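Local coordinates for SIRV coat protein (Sulfolobus islandicus rudivirus 1 variant YNP, PDB 3F2E) that is the coat protein of a rod-shaped archaeal virus, probably helping to package its DNA, with a C-terminal domain that folds as a four-helix bundle, at residues Pro50-Val53 / Asn54-Gly58; Asp75-Thr78 / Asp79-Gly83. All coordinates share one frame; numbering follows the deposited sequence.

Contact 1 (Pro50-Val53 / Asn54-Gly58); sequences PALV and NMING
P50 opens helix 50-67, and its carbonyl oxygen is taken at once: N54 N donates to P50 O over 2.8 Å with an N-H...O angle of 163°. The N54 side chain folds back toward the same carbonyl. Its CG lies beside the backbone N (chi1 -79°), which brings N54 OD1 to 3.3 Å from P50 O; two acceptors face each other there, and no bond joins them. One residue on, A51 O receives M55 N at 3.0 Å, while the M55 side chain leads away from this turn and touches A42 of helix 29-46. L52 supplies the apolar part of the contact. Its carbonyl oxygen accepts I56 N at 2.9 Å, the donor nearly in line with the C=O bond, and one turn apart the two side chains cross at a slant, L52 CG meeting I56 CD1 at 3.8 Å. I56 CG1 sits beside its own backbone N (chi1 -66°), a setting that turns CD1 back over the preceding turn; L52 also leans on A42 and L43. V53 closes the series with V53 O accepting N57 N at 2.9 Å. Here the side chains run side by side in the same direction, V53 CG1 lying 3.5 Å from N57 ND2, whereas the amide nitrogen's approach to V53 O is too poorly angled to count as a bond. Four consecutive i to i+4 bonds, with N-H...O angles within a few degrees of one another, therefore define a regular first stretch of alpha-helix. The chemistry implies a two-sided helix: buried L52 and I56 face the bundle, while the side-chain amides of exposed N54 and N57 stand over P50 O and V53 O without bonding to them, those oxygens being taken by backbone N-H groups.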
ATOM      1  N   PRO A  50      -0.274  -4.622  16.141  1.00 15.50           N
ATOM      2  CA  PRO A  50       1.162  -4.648  15.838  1.00 13.85           C
ATOM      3  C   PRO A  50       1.553  -5.669  14.753  1.00 14.88           C
ATOM      4  O   PRO A  50       2.515  -5.422  14.022  1.00 14.44           O
ATOM      5  CB  PRO A  50       1.798  -4.996  17.188  1.00 15.95           C
ATOM      6  CG  PRO A  50       0.832  -4.404  18.199  1.00 14.49           C
ATOM      7  CD  PRO A  50      -0.534  -4.681  17.594  1.00 17.86           C
ATOM      8  N   ALA A  51       0.841  -6.788  14.642  1.00 14.63           N
ATOM      9  CA  ALA A  51       1.171  -7.746  13.580  1.00 17.31           C
ATOM     10  C   ALA A  51       0.982  -7.126  12.187  1.00 13.51           C
ATOM     11  O   ALA A  51       1.838  -7.260  11.311  1.00 13.86           O
ATOM     12  CB  ALA A  51       0.350  -9.035  13.727  1.00 18.16           C
ATOM     13  N   LEU A  52      -0.133  -6.433  11.992  1.00 14.21           N
ATOM     14  CA  LEU A  52      -0.393  -5.762  10.721  1.00 11.39           C
ATOM     15  C   LEU A  52       0.667  -4.689  10.457  1.00 13.48           C
ATOM     16  O   LEU A  52       1.159  -4.563   9.338  1.00 13.14           O
ATOM     17  CB  LEU A  52      -1.790  -5.138  10.719  1.00 14.38           C
ATOM     18  CG  LEU A  52      -2.164  -4.346   9.464  1.00 14.00           C
ATOM     19  CD1 LEU A  52      -2.159  -5.251   8.239  1.00 14.94           C
ATOM     20  CD2 LEU A  52      -3.526  -3.686   9.648  1.00 14.32           C
ATOM     21  N   VAL A  53       1.012  -3.918  11.489  1.00 12.52           N
ATOM     22  CA  VAL A  53       2.050  -2.889  11.361  1.00 12.99           C
ATOM     23  C   VAL A  53       3.413  -3.496  10.991  1.00 13.80           C
ATOM     24  O   VAL A  53       4.138  -2.942  10.164  1.00 13.24           O
ATOM     25  CB  VAL A  53       2.145  -2.019  12.644  1.00 11.43           C
ATOM     26  CG1 VAL A  53       3.319  -1.046  12.564  1.00 14.23           C
ATOM     27  CG2 VAL A  53       0.828  -1.275  12.863  1.00 14.50           C
ATOM     28  N   ASN A  54       3.755  -4.638  11.594  1.00 12.19           N
ATOM     29  CA  ASN A  54       4.951  -5.382  11.186  1.00 13.58           C
ATOM     30  C   ASN A  54       4.915  -5.693   9.689  1.00 12.04           C
ATOM     31  O   ASN A  54       5.874  -5.421   8.960  1.00 12.91           O
ATOM     32  CB  ASN A  54       5.075  -6.703  11.960  1.00 13.77           C
ATOM     33  CG  ASN A  54       5.636  -6.521  13.366  1.00 17.20           C
ATOM     34  OD1 ASN A  54       5.251  -7.237  14.296  1.00 21.34           O
ATOM     35  ND2 ASN A  54       6.548  -5.582  13.522  1.00 17.85           N
ATOM     36  N   MET A  55       3.807  -6.274   9.241  1.00 13.16           N
ATOM     37  CA  MET A  55       3.657  -6.667   7.843  1.00 12.01           C
ATOM     38  C   MET A  55       3.793  -5.463   6.913  1.00 12.73           C
ATOM     39  O   MET A  55       4.514  -5.520   5.917  1.00 13.54           O
ATOM     40  CB  MET A  55       2.309  -7.362   7.635  1.00 12.78           C
ATOM     41  CG  MET A  55       2.124  -8.049   6.292  1.00 17.44           C
ATOM     42  SD  MET A  55       3.247  -9.451   6.045  1.00 19.90           S
ATOM     43  CE  MET A  55       4.137  -8.833   4.642  0.53 23.96           C
ATOM     44  N   ILE A  56       3.104  -4.374   7.240  1.00 12.41           N
ATOM     45  CA  ILE A  56       3.155  -3.182   6.400  1.00 14.55           C
ATOM     46  C   ILE A  56       4.556  -2.565   6.368  1.00 15.38           C
ATOM     47  O   ILE A  56       5.072  -2.239   5.293  1.00 13.31           O
ATOM     48  CB  ILE A  56       2.089  -2.147   6.818  1.00 14.02           C
ATOM     49  CG1 ILE A  56       0.695  -2.725   6.555  1.00 14.93           C
ATOM     50  CG2 ILE A  56       2.278  -0.850   6.049  1.00 17.25           C
ATOM     51  CD1 ILE A  56      -0.445  -1.889   7.124  1.00 16.03           C
ATOM     52  N   ASN A  57       5.183  -2.430   7.535  1.00 12.65           N
ATOM     53  CA  ASN A  57       6.548  -1.916   7.599  1.00 12.90           C
ATOM     54  C   ASN A  57       7.519  -2.767   6.765  1.00 13.60           C
ATOM     55  O   ASN A  57       8.388  -2.233   6.065  1.00 13.78           O
ATOM     56  CB  ASN A  57       7.027  -1.824   9.054  1.00 13.88           C
ATOM     57  CG  ASN A  57       6.496  -0.590   9.772  1.00 15.93           C
ATOM     58  OD1 ASN A  57       6.146   0.410   9.142  1.00 17.73           O
ATOM     59  ND2 ASN A  57       6.447  -0.653  11.104  1.00 16.45           N
ATOM     60  N   GLY A  58       7.369  -4.088   6.844  1.00 12.55           N
ATOM     61  CA  GLY A  58       8.205  -5.003   6.072  1.00 12.52           C
ATOM     62  C   GLY A  58       8.003  -4.841   4.573  1.00 13.67           C
ATOM     63  O   GLY A  58       8.974  -4.766   3.812  1.00 15.35           O
TER

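Contact 2 (Asp75-Thr78 / Asp79-Gly83)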
ATOM      1  N   ASP A  75       3.170   5.299   1.479  1.00 14.58           N
ATOM      2  CA  ASP A  75       2.404   5.818   2.615  1.00 13.57           C
ATOM      3  C   ASP A  75       0.983   6.204   2.191  1.00 15.67           C
ATOM      4  O   ASP A  75       0.008   5.888   2.872  1.00 14.41           O
ATOM      5  CB  ASP A  75       3.094   7.034   3.243  1.00 14.42           C
ATOM      6  CG  ASP A  75       4.314   6.662   4.065  1.00 23.10           C
ATOM      7  OD1 ASP A  75       4.554   5.453   4.288  1.00 16.22           O
ATOM      8  OD2 ASP A  75       5.034   7.590   4.497  1.00 22.49           O
ATOM      9  N   ALA A  76       0.873   6.894   1.060  1.00 13.58           N
ATOM     10  CA  ALA A  76      -0.434   7.321   0.558  1.00 14.90           C
ATOM     11  C   ALA A  76      -1.355   6.141   0.224  1.00 14.59           C
ATOM     12  O   ALA A  76      -2.558   6.178   0.500  1.00 15.90           O
ATOM     13  CB  ALA A  76      -0.261   8.229  -0.652  1.00 15.84           C
ATOM     14  N   VAL A  77      -0.785   5.100  -0.378  1.00 14.58           N
ATOM     15  CA  VAL A  77      -1.526   3.876  -0.672  1.00 14.57           C
ATOM     16  C   VAL A  77      -1.964   3.172   0.619  1.00 14.59           C
ATOM     17  O   VAL A  77      -3.103   2.719   0.740  1.00 15.20           O
ATOM     18  CB  VAL A  77      -0.688   2.922  -1.559  1.00 13.00           C
ATOM     19  CG1 VAL A  77      -1.319   1.537  -1.625  1.00 15.54           C
ATOM     20  CG2 VAL A  77      -0.519   3.520  -2.961  1.00 13.01           C
ATOM     21  N   THR A  78      -1.058   3.093   1.590  1.00 13.57           N
ATOM     22  CA  THR A  78      -1.394   2.504   2.885  1.00 15.19           C
ATOM     23  C   THR A  78      -2.557   3.267   3.525  1.00 16.10           C
ATOM     24  O   THR A  78      -3.492   2.675   4.073  1.00 14.30           O
ATOM     25  CB  THR A  78      -0.176   2.501   3.827  1.00 14.04           C
ATOM     26  OG1 THR A  78       0.912   1.796   3.203  1.00 13.86           O
ATOM     27  CG2 THR A  78      -0.528   1.832   5.160  1.00 15.46           C
ATOM     28  N   ASP A  79      -2.504   4.589   3.421  1.00 13.22           N
ATOM     29  CA  ASP A  79      -3.525   5.441   4.010  1.00 15.12           C
ATOM     30  C   ASP A  79      -4.916   5.224   3.404  1.00 16.43           C
ATOM     31  O   ASP A  79      -5.915   5.155   4.127  1.00 16.21           O
ATOM     32  CB  ASP A  79      -3.144   6.911   3.871  1.00 14.48           C
ATOM     33  CG  ASP A  79      -4.195   7.829   4.470  1.00 22.68           C
ATOM     34  OD1 ASP A  79      -4.295   7.878   5.716  1.00 20.19           O
ATOM     35  OD2 ASP A  79      -4.939   8.475   3.693  1.00 21.69           O
ATOM     36  N   ILE A  80      -4.990   5.132   2.079  1.00 13.89           N
ATOM     37  CA  ILE A  80      -6.298   5.033   1.428  1.00 15.71           C
ATOM     38  C   ILE A  80      -6.923   3.653   1.661  1.00 18.25           C
ATOM     39  O   ILE A  80      -8.142   3.505   1.691  1.00 18.92           O
ATOM     40  CB  ILE A  80      -6.232   5.415  -0.082  1.00 15.74           C
ATOM     41  CG1 ILE A  80      -7.624   5.800  -0.595  1.00 21.50           C
ATOM     42  CG2 ILE A  80      -5.615   4.302  -0.915  1.00 18.57           C
ATOM     43  CD1 ILE A  80      -7.613   6.548  -1.919  1.00 22.46           C
ATOM     44  N   ILE A  81      -6.078   2.647   1.870  1.00 14.44           N
ATOM     45  CA  ILE A  81      -6.565   1.295   2.124  1.00 19.35           C
ATOM     46  C   ILE A  81      -6.939   1.032   3.589  1.00 17.94           C
ATOM     47  O   ILE A  81      -7.982   0.425   3.865  1.00 19.88           O
ATOM     48  CB  ILE A  81      -5.555   0.232   1.632  1.00 18.27           C
ATOM     49  CG1 ILE A  81      -5.388   0.330   0.115  1.00 18.44           C
ATOM     50  CG2 ILE A  81      -6.023  -1.171   2.019  1.00 19.97           C
ATOM     51  CD1 ILE A  81      -4.251  -0.521  -0.439  1.00 18.92           C
ATOM     52  N   THR A  82      -6.114   1.508   4.521  1.00 16.80           N
ATOM     53  CA  THR A  82      -6.295   1.204   5.946  1.00 17.73           C
ATOM     54  C   THR A  82      -6.849   2.347   6.797  1.00 18.80           C
ATOM     55  O   THR A  82      -7.363   2.108   7.893  1.00 18.26           O
ATOM     56  CB  THR A  82      -4.968   0.766   6.610  1.00 18.47           C
ATOM     57  OG1 THR A  82      -4.122   1.908   6.792  1.00 18.79           O
ATOM     58  CG2 THR A  82      -4.259  -0.274   5.765  1.00 18.55           C
ATOM     59  N   GLY A  83      -6.715   3.581   6.314  1.00 17.88           N
ATOM     60  CA  GLY A  83      -7.112   4.754   7.077  1.00 19.28           C
ATOM     61  C   GLY A  83      -5.962   5.499   7.746  1.00 19.79           C
ATOM     62  O   GLY A  83      -6.156   6.585   8.301  1.00 21.74           O
TER
HETATM   63  O   HOH W   1      -3.863   8.685   0.506  1.00 22.40           O
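T78 O accepts two hydrogen bonds from T82, one from its backbone N and one from its OG1, both at 2.9 Å. The amide arrives close to the carbonyl axis, whereas the hydroxyl stands above the carbonyl plane, 45° out of it. With chi1 at 74°, T82 OG1 lies between its own backbone N and carbonyl carbon, within reach of the preceding turn, and it also accepts from S84 N just past the helix. Three further backbone bonds lead up to this pair, lengthening from D79 N-D75 O at 2.9 Å to I81 N-V77 O at 3.2 Å. Water-mediated contact is slighter: one water donates to A76 O at 2.8 Å and, weakly, to D79 OD2. Among apolar groups, V77 and I81 run side by side, with V77 CG1 3.8 Å from I81 CD1, and F35 and V18 cover V77. D75 directs its charge outside the pair, in a salt bridge from OD1 to K60. After T82, G83 leaves the helix with a positive phi of 101°. Donating to T78 O in the last turn and accepting from S84 N, the T82 hydroxyl therefore joins the helix end to the chain that follows.

How the contacts relate
Contact 1 comes first along the chain, at the start of helix 50-67, and contact 2 follows at the end of helix 71-82, the next helix in sequence. Their centres lie about 13 Å apart, yet they meet directly: I56 CG2 packs at 4.0 Å from T78 CG2. Contact 2 sits nearer the middle of the chain, about 6 Å from its centre against about 12 Å for contact 1. Both also lean on helix 29-46, so that this helix is shared between them, while contact 2 additionally reaches helix 9-22. The I56-T78 packing joins helix 50-67 to helix 71-82, and the common support from helix 29-46 is as expected in a four-helix bundle.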